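Local structure of LP1413 - SCCmec type IV-encoded DNA binding protein (Staphylococcus aureus, 6BTC) at residues Ile16-Ser19 against Phe20-Pro23. The protein probably binds single-stranded DNA and is encoded by staphylococcal cassette chromosome elements. Sequence-based numbering, arbitrary orientation.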
loop_
_atom_site.group_PDB
_atom_site.type_symbol
_atom_site.label_atom_id
_atom_site.label_comp_id
_atom_site.label_asym_id
_atom_site.label_seq_id
_atom_site.Cartn_x
_atom_site.Cartn_y
_atom_site.Cartn_z
ATOM N N ILE A 16 1.968 2.203 4.057
ATOM C CA ILE A 16 1.257 1.370 5.020
ATOM C C ILE A 16 0.281 2.220 5.821
ATOM O O ILE A 16 -0.914 1.922 5.900
ATOM C CB ILE A 16 2.258 0.650 5.947
ATOM C CG1 ILE A 16 3.115 -0.349 5.163
ATOM C CG2 ILE A 16 1.543 -0.039 7.101
ATOM C CD1 ILE A 16 2.328 -1.445 4.453
ATOM N N ALA A 17 0.794 3.275 6.452
ATOM C CA ALA A 17 -0.044 4.154 7.258
ATOM C C ALA A 17 -1.185 4.728 6.426
ATOM O O ALA A 17 -2.347 4.707 6.843
ATOM C CB ALA A 17 0.813 5.270 7.850
ATOM N N LYS A 18 -0.872 5.207 5.222
ATOM C CA LYS A 18 -1.897 5.787 4.366
ATOM C C LYS A 18 -2.966 4.758 3.987
ATOM O O LYS A 18 -4.139 5.113 3.847
ATOM C CB LYS A 18 -1.243 6.383 3.117
ATOM C CG LYS A 18 -2.112 7.351 2.328
ATOM C CD LYS A 18 -2.337 8.682 3.060
ATOM C CE LYS A 18 -3.278 9.603 2.253
ATOM N NZ LYS A 18 -3.618 10.888 2.948
ATOM N N SER A 19 -2.595 3.488 3.817
ATOM C CA SER A 19 -3.607 2.480 3.510
ATOM C C SER A 19 -4.560 2.284 4.687
ATOM O O SER A 19 -5.776 2.201 4.501
ATOM C CB SER A 19 -2.943 1.158 3.132
ATOM O OG SER A 19 -2.354 0.578 4.289
ATOM N N PHE A 20 -4.034 2.244 5.911
ATOM C CA PHE A 20 -4.904 2.068 7.071
ATOM C C PHE A 20 -5.828 3.261 7.275
ATOM O O PHE A 20 -6.926 3.098 7.817
ATOM C CB PHE A 20 -4.080 1.853 8.339
ATOM C CG PHE A 20 -3.621 0.432 8.550
ATOM C CD1 PHE A 20 -4.456 -0.506 9.140
ATOM C CD2 PHE A 20 -2.339 0.043 8.192
ATOM C CE1 PHE A 20 -4.024 -1.812 9.356
ATOM C CE2 PHE A 20 -1.904 -1.260 8.403
ATOM C CZ PHE A 20 -2.746 -2.185 8.990
ATOM N N GLN A 21 -5.407 4.457 6.862
ATOM C CA GLN A 21 -6.220 5.658 7.010
ATOM C C GLN A 21 -7.356 5.729 6.007
ATOM O O GLN A 21 -8.259 6.549 6.172
ATOM C CB GLN A 21 -5.357 6.912 6.859
ATOM C CG GLN A 21 -4.444 7.154 8.017
ATOM C CD GLN A 21 -3.613 8.419 7.856
ATOM O OE1 GLN A 21 -3.979 9.336 7.114
ATOM N NE2 GLN A 21 -2.484 8.468 8.549
ATOM N N GLN A 22 -7.325 4.919 4.971
ATOM C CA GLN A 22 -8.443 4.866 4.049
ATOM C C GLN A 22 -9.738 4.629 4.821
ATOM O O GLN A 22 -9.762 3.812 5.754
ATOM C CB GLN A 22 -8.233 3.752 3.025
ATOM C CG GLN A 22 -7.119 4.052 2.055
ATOM C CD GLN A 22 -7.432 5.254 1.179
ATOM O OE1 GLN A 22 -8.446 5.277 0.461
ATOM N NE2 GLN A 22 -6.573 6.265 1.246
ATOM N N PRO A 23 -10.822 5.330 4.482
ATOM C CA PRO A 23 -12.107 5.043 5.128
ATOM C C PRO A 23 -12.699 3.725 4.651
ATOM O O PRO A 23 -12.474 3.280 3.522
ATOM C CB PRO A 23 -12.989 6.231 4.717
ATOM C CG PRO A 23 -12.342 6.801 3.501
ATOM C CD PRO A 23 -10.875 6.548 3.650
#
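F20 and I16 lie side by side one turn apart at the C-terminal end of helix 6-21. The F20 side chain leaves the helix with CG anti to its own carbonyl carbon (chi1 -83°), and this lays the ring back along the preceding turn. F20 CB sits 3.7 Å from A17 O. F20 CG passes near I16 O, and F20 CD2 comes closer to I16 O, at 3.3 Å, with the oxygen near the ring plane. F20 CE2 then meets I16 CG2 at 3.9 Å. This methyl lies in the plane of the ring, so the apolar contact is made at the ring edge and not over a face.

I16 O takes two bonds. F20 N donates to I16 O in the carbonyl plane over 3.1 Å, the regular i to i+4 helix bond. S19 OG donates to I16 O as well, tilted 19° from that plane, but the 2.5 Å between them is unusually short and the exact length is doubtful. The hydroxyl oxygen, flanked by the backbone N and C of S19 (chi1 71°), reaches back to I16 O.

Q21 N still bonds to A17 O, with only a weak second bond to K18 O. Q22 N bonds to S19 O at 3.2 Å, an i to i+3 bond that approaches from above the carbonyl plane. A second, weak bond from Q22 N goes to K18 O. Q22 CG lies 3.3 Å from S19 O.

K79 of strand 74-79 bonds through NZ to the carbonyls of F20 and Q22, tying this helix end to the sheet. The F20 ring also meets F65 of strand 65-71 edge-to-face. I16 and S19 rest on W56 of helix 43-59, while S19 and Q22 touch L33 of helix 30-34.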